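Long-range contacts in PfhB2 (Pasteurella multocida, PDB 6U8T), which probably acts as a YopT-like cysteine protease, forming a toxin domain whose fold belongs to the papain-like peptidases of clan CA: residues L166-F174 / T183-L194; T33-H44 / S77-M86. The protein carries 1 engineered substitution. All blocks are in the same frame, centred on the assembly; numbering follows the deposited sequence.

Contact 1: residues L166-F174 / T183-L194; sequences LVQGEKVVF and TFPSHQKFESWL
V172 and F184 form the hydrogen-bonded pair of an antiparallel hairpin, and the helix after F184 turns back over the face carrying both side chains. Backbone bonding comes first: V172 N gives to F184 O at 3.0 Å, and F184 N returns a bond to V172 O at 2.8 Å. Beside them V173 and T183 make a non-hydrogen-bonded pair on the other face, where T183 OG1 bonds to S13.

Polar side chains fasten the start of the helix to the type II' turn from Q168 to K171. E170, bent at chi2 (-47°), brings OE1 to H187 N at 2.9 Å; the N-H reaches OE1 from above the carboxylate plane, nearly straight (168°). E170 OE2 lies over one face of the H187 imidazole, which in turn donates from NE2 to G169 O at 2.9 Å, a bent bond of 132°. S186 OG caps the helix by accepting from K189 N.

Apolar contacts follow inward. V172 CG1 sits over the F190 ring, 3.8 Å from its centroid, as a CH-pi contact. The F174 ring meets F190 obliquely, while F174 CD2 comes to the edge of W193, 3.8 Å from CZ3, forming an aromatic cluster.

Because E170 and H187 each grip backbone atoms across the contact, turn and helix start fix one another, where one water also bridges E170 OE1 and Q188 N, while V172 and the aromatic residues hold the helix against the sheet by apolar contact.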
loop_
_atom_site.group_PDB
_atom_site.type_symbol
_atom_site.label_atom_id
_atom_site.label_comp_id
_atom_site.label_asym_id
_atom_site.label_seq_id
_atom_site.Cartn_x
_atom_site.Cartn_y
_atom_site.Cartn_z
ATOM N N LEU C 166 7.864 -23.011 -12.299
ATOM C CA LEU C 166 8.374 -24.393 -12.451
ATOM C C LEU C 166 9.748 -24.271 -13.113
ATOM O O LEU C 166 9.864 -23.622 -14.176
ATOM C CB LEU C 166 7.389 -25.191 -13.306
ATOM C CG LEU C 166 7.809 -26.601 -13.676
ATOM C CD1 LEU C 166 7.740 -27.522 -12.469
ATOM C CD2 LEU C 166 6.967 -27.133 -14.831
ATOM N N VAL C 167 10.773 -24.807 -12.475
ATOM C CA VAL C 167 12.151 -24.837 -13.034
ATOM C C VAL C 167 12.473 -26.306 -13.325
ATOM O O VAL C 167 12.277 -27.123 -12.411
ATOM C CB VAL C 167 13.150 -24.197 -12.053
ATOM C CG1 VAL C 167 14.561 -24.151 -12.620
ATOM C CG2 VAL C 167 12.684 -22.816 -11.597
ATOM N N GLN C 168 12.861 -26.626 -14.559
ATOM C CA GLN C 168 13.357 -27.968 -14.973
ATOM C C GLN C 168 14.646 -27.763 -15.759
ATOM O O GLN C 168 14.570 -27.326 -16.901
ATOM C CB GLN C 168 12.354 -28.724 -15.847
ATOM C CG GLN C 168 11.092 -29.142 -15.107
ATOM C CD GLN C 168 9.877 -29.247 -16.010
ATOM O OE1 GLN C 168 9.682 -28.450 -16.936
ATOM N NE2 GLN C 168 9.050 -30.252 -15.760
ATOM N N GLY C 169 15.790 -28.030 -15.135
ATOM C CA GLY C 169 17.102 -27.670 -15.692
ATOM C C GLY C 169 17.142 -26.197 -16.004
ATOM O O GLY C 169 16.834 -25.381 -15.066
ATOM N N GLU C 170 17.407 -25.857 -17.267
ATOM C CA GLU C 170 17.542 -24.445 -17.739
ATOM C C GLU C 170 16.157 -23.855 -18.078
ATOM O O GLU C 170 16.048 -22.622 -18.216
ATOM C CB GLU C 170 18.583 -24.382 -18.878
ATOM C CG GLU C 170 20.028 -24.167 -18.388
ATOM C CD GLU C 170 20.235 -23.054 -17.338
ATOM O OE1 GLU C 170 20.016 -21.855 -17.685
ATOM O OE2 GLU C 170 20.585 -23.385 -16.146
ATOM N N LYS C 171 15.118 -24.686 -18.156
ATOM C CA LYS C 171 13.740 -24.231 -18.484
ATOM C C LYS C 171 13.106 -23.576 -17.251
ATOM O O LYS C 171 13.008 -24.237 -16.201
ATOM C CB LYS C 171 12.905 -25.400 -19.027
ATOM C CG LYS C 171 11.394 -25.312 -18.871
ATOM C CD LYS C 171 10.636 -26.044 -19.970
ATOM C CE LYS C 171 9.207 -26.351 -19.575
ATOM N NZ LYS C 171 8.252 -25.976 -20.647
ATOM N N VAL C 172 12.655 -22.334 -17.400
ATOM C CA VAL C 172 11.885 -21.589 -16.358
ATOM C C VAL C 172 10.488 -21.292 -16.897
ATOM O O VAL C 172 10.383 -20.646 -17.946
ATOM C CB VAL C 172 12.593 -20.295 -15.918
ATOM C CG1 VAL C 172 11.878 -19.669 -14.733
ATOM C CG2 VAL C 172 14.056 -20.533 -15.588
ATOM N N VAL C 173 9.460 -21.794 -16.224
ATOM C CA VAL C 173 8.058 -21.394 -16.510
ATOM C C VAL C 173 7.610 -20.485 -15.370
ATOM O O VAL C 173 7.683 -20.916 -14.227
ATOM C CB VAL C 173 7.138 -22.613 -16.687
ATOM C CG1 VAL C 173 5.743 -22.186 -17.088
ATOM C CG2 VAL C 173 7.697 -23.579 -17.716
ATOM N N PHE C 174 7.209 -19.248 -15.675
ATOM C CA PHE C 174 6.771 -18.236 -14.686
ATOM C C PHE C 174 5.288 -17.947 -14.909
ATOM O O PHE C 174 4.897 -17.747 -16.060
ATOM C CB PHE C 174 7.624 -16.978 -14.823
ATOM C CG PHE C 174 7.269 -15.894 -13.839
ATOM C CD1 PHE C 174 7.500 -16.071 -12.489
ATOM C CD2 PHE C 174 6.707 -14.708 -14.259
ATOM C CE1 PHE C 174 7.176 -15.077 -11.576
ATOM C CE2 PHE C 174 6.345 -13.730 -13.347
ATOM C CZ PHE C 174 6.604 -13.902 -12.018
ATOM N N THR C 183 7.430 -18.663 -20.646
ATOM C CA THR C 183 8.431 -19.718 -20.613
ATOM C C THR C 183 9.751 -19.151 -21.128
ATOM O O THR C 183 9.727 -18.433 -22.148
ATOM C CB THR C 183 7.997 -20.944 -21.423
ATOM O OG1 THR C 183 6.678 -21.299 -21.004
ATOM C CG2 THR C 183 8.930 -22.116 -21.228
ATOM N N PHE C 184 10.853 -19.425 -20.425
ATOM C CA PHE C 184 12.226 -19.017 -20.817
ATOM C C PHE C 184 13.081 -20.269 -20.956
ATOM O O PHE C 184 13.006 -21.164 -20.122
ATOM C CB PHE C 184 12.797 -18.019 -19.813
ATOM C CG PHE C 184 12.023 -16.729 -19.745
ATOM C CD1 PHE C 184 10.920 -16.623 -18.916
ATOM C CD2 PHE C 184 12.364 -15.645 -20.548
ATOM C CE1 PHE C 184 10.183 -15.454 -18.877
ATOM C CE2 PHE C 184 11.631 -14.469 -20.492
ATOM C CZ PHE C 184 10.541 -14.382 -19.659
ATOM N N PRO C 185 13.885 -20.382 -22.037
ATOM C CA PRO C 185 14.706 -21.569 -22.247
ATOM C C PRO C 185 16.022 -21.601 -21.451
ATOM O O PRO C 185 16.703 -22.621 -21.542
ATOM C CB PRO C 185 14.970 -21.494 -23.760
ATOM C CG PRO C 185 15.047 -20.003 -24.036
ATOM C CD PRO C 185 14.014 -19.388 -23.125
ATOM N N SER C 186 16.368 -20.525 -20.737
ATOM C CA SER C 186 17.566 -20.426 -19.852
ATOM C C SER C 186 17.245 -19.592 -18.596
ATOM O O SER C 186 16.347 -18.726 -18.665
ATOM C CB SER C 186 18.732 -19.834 -20.593
ATOM O OG SER C 186 18.568 -18.429 -20.754
ATOM N N HIS C 187 17.955 -19.841 -17.491
ATOM C CA HIS C 187 17.878 -19.035 -16.238
ATOM C C HIS C 187 18.264 -17.591 -16.543
ATOM O O HIS C 187 17.563 -16.704 -16.061
ATOM C CB HIS C 187 18.780 -19.596 -15.127
ATOM C CG HIS C 187 18.249 -20.847 -14.476
ATOM N ND1 HIS C 187 18.606 -21.244 -13.169
ATOM C CD2 HIS C 187 17.371 -21.769 -14.926
ATOM C CE1 HIS C 187 18.024 -22.420 -12.944
ATOM N NE2 HIS C 187 17.252 -22.739 -13.936
ATOM N N GLN C 188 19.332 -17.378 -17.306
ATOM C CA GLN C 188 19.864 -16.024 -17.639
ATOM C C GLN C 188 18.724 -15.195 -18.255
ATOM O O GLN C 188 18.506 -14.045 -17.819
ATOM C CB GLN C 188 21.058 -16.138 -18.596
ATOM C CG GLN C 188 22.205 -15.174 -18.324
ATOM C CD GLN C 188 21.707 -13.760 -18.282
ATOM O OE1 GLN C 188 21.338 -13.254 -17.227
ATOM N NE2 GLN C 188 21.538 -13.176 -19.454
ATOM N N LYS C 189 18.024 -15.763 -19.239
ATOM C CA LYS C 189 16.977 -15.043 -19.999
ATOM C C LYS C 189 15.837 -14.651 -19.050
ATOM O O LYS C 189 15.377 -13.494 -19.133
ATOM C CB LYS C 189 16.531 -15.884 -21.192
ATOM C CG LYS C 189 17.540 -15.887 -22.328
ATOM C CD LYS C 189 17.127 -16.748 -23.492
ATOM C CE LYS C 189 18.178 -16.799 -24.574
ATOM N NZ LYS C 189 18.154 -18.103 -25.276
ATOM N N PHE C 190 15.430 -15.558 -18.159
ATOM C CA PHE C 190 14.412 -15.294 -17.109
ATOM C C PHE C 190 14.889 -14.188 -16.152
ATOM O O PHE C 190 14.114 -13.267 -15.871
ATOM C CB PHE C 190 14.061 -16.561 -16.326
ATOM C CG PHE C 190 13.189 -16.287 -15.129
ATOM C CD1 PHE C 190 11.838 -16.009 -15.288
ATOM C CD2 PHE C 190 13.729 -16.246 -13.853
ATOM C CE1 PHE C 190 11.034 -15.734 -14.190
ATOM C CE2 PHE C 190 12.925 -15.953 -12.760
ATOM C CZ PHE C 190 11.580 -15.713 -12.927
ATOM N N GLU C 191 16.120 -14.285 -15.649
ATOM C CA GLU C 191 16.653 -13.361 -14.620
ATOM C C GLU C 191 16.705 -11.944 -15.198
ATOM O O GLU C 191 16.217 -11.018 -14.522
ATOM C CB GLU C 191 18.020 -13.837 -14.139
ATOM C CG GLU C 191 18.636 -12.924 -13.103
ATOM C CD GLU C 191 19.786 -13.550 -12.317
ATOM O OE1 GLU C 191 19.703 -14.748 -11.923
ATOM O OE2 GLU C 191 20.775 -12.839 -12.096
ATOM N N SER C 192 17.251 -11.768 -16.407
ATOM C CA SER C 192 17.366 -10.440 -17.066
ATOM C C SER C 192 15.975 -9.851 -17.287
ATOM O O SER C 192 15.782 -8.708 -16.928
ATOM C CB SER C 192 18.121 -10.523 -18.336
ATOM O OG SER C 192 19.347 -11.154 -18.068
ATOM N N TRP C 193 15.048 -10.630 -17.843
ATOM C CA TRP C 193 13.651 -10.215 -18.117
ATOM C C TRP C 193 12.965 -9.787 -16.826
ATOM O O TRP C 193 12.336 -8.733 -16.842
ATOM C CB TRP C 193 12.862 -11.334 -18.779
ATOM C CG TRP C 193 11.411 -11.016 -18.886
ATOM C CD1 TRP C 193 10.796 -10.244 -19.832
ATOM C CD2 TRP C 193 10.379 -11.447 -17.990
ATOM N NE1 TRP C 193 9.448 -10.202 -19.602
ATOM C CE2 TRP C 193 9.164 -10.933 -18.484
ATOM C CE3 TRP C 193 10.357 -12.241 -16.846
ATOM C CZ2 TRP C 193 7.948 -11.191 -17.866
ATOM C CZ3 TRP C 193 9.158 -12.475 -16.215
ATOM C CH2 TRP C 193 7.974 -11.955 -16.722
ATOM N N LEU C 194 13.074 -10.575 -15.759
ATOM C CA LEU C 194 12.419 -10.301 -14.465
ATOM C C LEU C 194 12.966 -8.980 -13.907
ATOM O O LEU C 194 12.137 -8.118 -13.536
ATOM C CB LEU C 194 12.662 -11.457 -13.494
ATOM C CG LEU C 194 11.709 -11.490 -12.299
ATOM C CD1 LEU C 194 10.307 -11.887 -12.738
ATOM C CD2 LEU C 194 12.186 -12.432 -11.217
HETATM O O HOH W 1 21.259 -19.387 -18.120
#

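Contact 2: residues T33-H44 / S77-M86; sequences TQHGVSESTCAH and SIKKLQTEFM. Engineered in segment 33-44: S38 (natural residue Cys).
S40 and I78 meet where helix 33-44 crosses helix 77-86; the axes of these two segments pass 8.4 Å apart at 125°. S40 OG, anti to the backbone N (chi1 176°), donates to I78 O at 2.6 Å, in the carbonyl plane and on a lone pair; that oxygen also takes the helical bond from Q82 N. The I78 side chain is a knob in the hole of V37, S40, T41 and H44, its CG1 over the centre of the H44 ring, 3.6 Å from the centroid. At the ring edge H44 NE2 shares a hydrogen bond of 2.7 Å with S77 OG, and L81 CD2 touches both A43 CB and H44 CE1.

Toward the other end, Q82 is a second knob, among T33, G36, V37 and S40. Helices come close at G36, whose CA lies 4.9 Å from Q82 CA, and its CA also touches F85 and the selenomethionine M86. The F85 edge points at the H35 face in a T-shaped pair (planes at 87°), while E39 CB lies over a face of F85.

These groups are positioned from behind. H44 ND1 donates to S40 O at 2.8 Å, fixing the ring's rotation, and W101 of helix 91-104 meets H44. E39 OE2 is held by K151 (salt bridge) and T98 of the same chain, OE1 by T162 of the second subunit.

Knobs-into-holes packing thus occupies one side of helix 20-51. On the side turned away from 77-86, the engineered S38 (naturally Cys) meets H161 of the second subunit, consistent with, though not proof of, a papain-like Cys-His site formed by two chains.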
loop_
_atom_site.group_PDB
_atom_site.type_symbol
_atom_site.label_atom_id
_atom_site.label_comp_id
_atom_site.label_asym_id
_atom_site.label_seq_id
_atom_site.Cartn_x
_atom_site.Cartn_y
_atom_site.Cartn_z
ATOM N N THR C 33 -1.546 9.626 -7.437
ATOM C CA THR C 33 -2.118 10.952 -7.775
ATOM C C THR C 33 -2.820 11.520 -6.530
ATOM O O THR C 33 -2.757 12.735 -6.290
ATOM C CB THR C 33 -3.103 10.871 -8.948
ATOM O OG1 THR C 33 -2.359 10.570 -10.122
ATOM C CG2 THR C 33 -3.853 12.157 -9.199
ATOM N N GLN C 34 -3.549 10.666 -5.821
ATOM C CA GLN C 34 -4.391 11.023 -4.662
ATOM C C GLN C 34 -3.494 11.453 -3.479
ATOM O O GLN C 34 -3.922 12.295 -2.683
ATOM C CB GLN C 34 -5.327 9.859 -4.344
ATOM C CG GLN C 34 -6.587 10.313 -3.626
ATOM C CD GLN C 34 -7.389 11.279 -4.460
ATOM O OE1 GLN C 34 -7.571 11.093 -5.645
ATOM N NE2 GLN C 34 -7.912 12.309 -3.831
ATOM N N HIS C 35 -2.271 10.971 -3.417
ATOM C CA HIS C 35 -1.258 11.483 -2.465
ATOM C C HIS C 35 -0.985 12.967 -2.775
ATOM O O HIS C 35 -1.003 13.794 -1.849
ATOM C CB HIS C 35 -0.009 10.594 -2.434
ATOM C CG HIS C 35 1.008 11.078 -1.453
ATOM N ND1 HIS C 35 2.359 11.047 -1.714
ATOM C CD2 HIS C 35 0.869 11.697 -0.251
ATOM C CE1 HIS C 35 3.016 11.552 -0.697
ATOM N NE2 HIS C 35 2.134 11.961 0.216
ATOM N N GLY C 36 -0.749 13.284 -4.042
ATOM C CA GLY C 36 -0.598 14.664 -4.542
ATOM C C GLY C 36 -1.737 15.571 -4.070
ATOM O O GLY C 36 -1.459 16.702 -3.560
ATOM N N VAL C 37 -2.972 15.101 -4.256
ATOM C CA VAL C 37 -4.196 15.892 -3.945
ATOM C C VAL C 37 -4.302 16.064 -2.417
ATOM O O VAL C 37 -4.696 17.133 -1.984
ATOM C CB VAL C 37 -5.463 15.223 -4.509
ATOM C CG1 VAL C 37 -6.721 15.947 -4.063
ATOM C CG2 VAL C 37 -5.404 15.156 -6.015
ATOM N N SER C 38 -3.990 15.024 -1.656
ATOM C CA SER C 38 -4.106 15.004 -0.184
ATOM C C SER C 38 -3.085 15.969 0.417
ATOM O O SER C 38 -3.481 16.822 1.250
ATOM C CB SER C 38 -3.974 13.591 0.340
ATOM O OG SER C 38 -5.189 12.867 0.011
ATOM N N GLU C 39 -1.840 15.871 -0.038
ATOM C CA GLU C 39 -0.716 16.746 0.367
ATOM C C GLU C 39 -1.079 18.197 0.054
ATOM O O GLU C 39 -1.059 19.027 0.981
ATOM C CB GLU C 39 0.581 16.342 -0.331
ATOM C CG GLU C 39 1.756 17.242 -0.001
ATOM C CD GLU C 39 2.420 16.982 1.348
ATOM O OE1 GLU C 39 1.908 16.114 2.094
ATOM O OE2 GLU C 39 3.463 17.668 1.661
ATOM N N SER C 40 -1.447 18.494 -1.194
ATOM C CA SER C 40 -1.744 19.869 -1.640
ATOM C C SER C 40 -2.938 20.402 -0.832
ATOM O O SER C 40 -2.876 21.583 -0.403
ATOM C CB SER C 40 -1.998 19.921 -3.128
ATOM O OG SER C 40 -2.365 21.232 -3.534
ATOM N N THR C 41 -3.979 19.586 -0.595
ATOM C CA THR C 41 -5.197 20.030 0.112
ATOM C C THR C 41 -4.864 20.344 1.577
ATOM O O THR C 41 -5.300 21.382 2.044
ATOM C CB THR C 41 -6.330 19.003 0.097
ATOM O OG1 THR C 41 -6.630 18.640 -1.249
ATOM C CG2 THR C 41 -7.569 19.563 0.792
ATOM N N CYS C 42 -4.102 19.475 2.244
ATOM C CA CYS C 42 -3.672 19.677 3.638
ATOM C C CYS C 42 -2.823 20.956 3.734
ATOM O O CYS C 42 -3.045 21.741 4.687
ATOM C CB CYS C 42 -2.941 18.456 4.186
ATOM S SG CYS C 42 -4.072 17.095 4.551
ATOM N N ALA C 43 -1.917 21.195 2.783
ATOM C CA ALA C 43 -1.128 22.440 2.750
ATOM C C ALA C 43 -2.087 23.623 2.712
ATOM O O ALA C 43 -1.900 24.575 3.482
ATOM C CB ALA C 43 -0.186 22.465 1.565
ATOM N N HIS C 44 -3.082 23.586 1.824
ATOM C CA HIS C 44 -4.043 24.733 1.671
ATOM C C HIS C 44 -4.841 24.902 2.955
ATOM O O HIS C 44 -4.983 26.042 3.385
ATOM C CB HIS C 44 -4.941 24.547 0.459
ATOM C CG HIS C 44 -4.289 24.909 -0.826
ATOM N ND1 HIS C 44 -3.338 24.096 -1.454
ATOM C CD2 HIS C 44 -4.512 25.968 -1.642
ATOM C CE1 HIS C 44 -2.988 24.667 -2.594
ATOM N NE2 HIS C 44 -3.689 25.834 -2.712
ATOM N N SER C 77 -6.174 26.149 -7.199
ATOM C CA SER C 77 -4.898 26.369 -6.458
ATOM C C SER C 77 -4.336 25.031 -5.947
ATOM O O SER C 77 -3.129 24.839 -5.991
ATOM C CB SER C 77 -5.111 27.346 -5.359
ATOM O OG SER C 77 -3.881 27.637 -4.732
ATOM N N ILE C 78 -5.201 24.130 -5.484
ATOM C CA ILE C 78 -4.809 22.785 -5.009
ATOM C C ILE C 78 -4.232 21.981 -6.194
ATOM O O ILE C 78 -3.193 21.322 -6.015
ATOM C CB ILE C 78 -6.007 22.091 -4.331
ATOM C CG1 ILE C 78 -6.234 22.693 -2.934
ATOM C CG2 ILE C 78 -5.787 20.567 -4.283
ATOM C CD1 ILE C 78 -7.499 22.227 -2.241
ATOM N N LYS C 79 -4.876 22.049 -7.358
ATOM C CA LYS C 79 -4.448 21.344 -8.591
ATOM C C LYS C 79 -3.072 21.870 -9.036
ATOM O O LYS C 79 -2.242 21.025 -9.409
ATOM C CB LYS C 79 -5.515 21.488 -9.674
ATOM C CG LYS C 79 -6.598 20.419 -9.586
ATOM C CD LYS C 79 -7.759 20.612 -10.517
ATOM C CE LYS C 79 -8.203 19.313 -11.156
ATOM N NZ LYS C 79 -8.914 18.479 -10.162
ATOM N N LYS C 80 -2.846 23.182 -8.970
ATOM C CA LYS C 80 -1.543 23.823 -9.300
ATOM C C LYS C 80 -0.431 23.216 -8.427
ATOM O O LYS C 80 0.583 22.755 -8.991
ATOM C CB LYS C 80 -1.562 25.332 -9.048
ATOM C CG LYS C 80 -1.364 26.281 -10.217
ATOM C CD LYS C 80 -1.719 27.749 -9.792
ATOM C CE LYS C 80 -3.134 28.228 -10.156
ATOM N NZ LYS C 80 -3.999 28.661 -9.010
ATOM N N LEU C 81 -0.584 23.270 -7.096
ATOM C CA LEU C 81 0.432 22.758 -6.142
ATOM C C LEU C 81 0.621 21.249 -6.362
ATOM O O LEU C 81 1.745 20.758 -6.295
ATOM C CB LEU C 81 -0.026 23.047 -4.713
ATOM C CG LEU C 81 0.943 22.614 -3.619
ATOM C CD1 LEU C 81 2.351 23.137 -3.933
ATOM C CD2 LEU C 81 0.485 23.099 -2.241
ATOM N N GLN C 82 -0.469 20.516 -6.567
ATOM C CA GLN C 82 -0.443 19.054 -6.729
ATOM C C GLN C 82 0.440 18.702 -7.958
ATOM O O GLN C 82 1.247 17.803 -7.879
ATOM C CB GLN C 82 -1.871 18.565 -6.874
ATOM C CG GLN C 82 -1.962 17.074 -7.163
ATOM C CD GLN C 82 -3.205 16.771 -7.962
ATOM O OE1 GLN C 82 -4.230 17.448 -7.834
ATOM N NE2 GLN C 82 -3.195 15.644 -8.628
ATOM N N THR C 83 0.263 19.406 -9.069
ATOM C CA THR C 83 1.067 19.305 -10.310
ATOM C C THR C 83 2.560 19.495 -10.004
ATOM O O THR C 83 3.346 18.646 -10.438
ATOM C CB THR C 83 0.564 20.351 -11.303
ATOM O OG1 THR C 83 -0.472 19.570 -11.875
ATOM C CG2 THR C 83 1.577 20.869 -12.293
ATOM N N GLU C 84 2.919 20.590 -9.347
ATOM C CA GLU C 84 4.312 20.881 -8.929
ATOM C C GLU C 84 4.842 19.713 -8.065
ATOM O O GLU C 84 5.932 19.169 -8.370
ATOM C CB GLU C 84 4.357 22.249 -8.254
ATOM C CG GLU C 84 4.260 23.376 -9.268
ATOM C CD GLU C 84 3.787 24.719 -8.748
ATOM O OE1 GLU C 84 3.618 24.839 -7.503
ATOM O OE2 GLU C 84 3.555 25.632 -9.595
ATOM N N PHE C 85 4.048 19.274 -7.104
ATOM C CA PHE C 85 4.387 18.157 -6.192
ATOM C C PHE C 85 4.699 16.886 -6.985
ATOM O O PHE C 85 5.679 16.199 -6.740
ATOM C CB PHE C 85 3.261 17.968 -5.189
ATOM C CG PHE C 85 3.512 16.862 -4.203
ATOM C CD1 PHE C 85 4.110 17.142 -2.983
ATOM C CD2 PHE C 85 3.085 15.572 -4.454
ATOM C CE1 PHE C 85 4.289 16.151 -2.030
ATOM C CE2 PHE C 85 3.284 14.578 -3.510
ATOM C CZ PHE C 85 3.882 14.874 -2.299
HETATM N N MSE C 86 3.857 16.616 -7.970
HETATM C CA MSE C 86 3.914 15.427 -8.813
HETATM C C MSE C 86 5.151 15.460 -9.708
HETATM O O MSE C 86 5.658 14.407 -10.042
HETATM C CB MSE C 86 2.679 15.387 -9.725
HETATM C CG MSE C 86 1.954 14.081 -9.804
HETATM SE SE MSE C 86 0.799 13.905 -8.249
HETATM C CE MSE C 86 1.797 12.878 -6.879
#

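Overall arrangement
Along the chain contact 2 comes first, complete well before the residues of contact 1. The two lie on opposite sides of the chain's centre, about 43 Å between centres and about 23 Å between nearest atoms; contact 1 lies far out, about 32 Å from the chain centre, contact 2 nearer, about 13 Å. They share no helix or strand: contact 2 joins helices 20-51 and 72-87, whereas contact 1 joins the hairpin of strands 171-176 and 180-184, and the 168-171 turn that follows strand 160-168, to helix 187-201. Both touch the second subunit, where residues 166-168 extend the sheet and helix 20-51 meets H161 and T162, consistent with a protease unit built from parts of two chains, as in a swapped dimer.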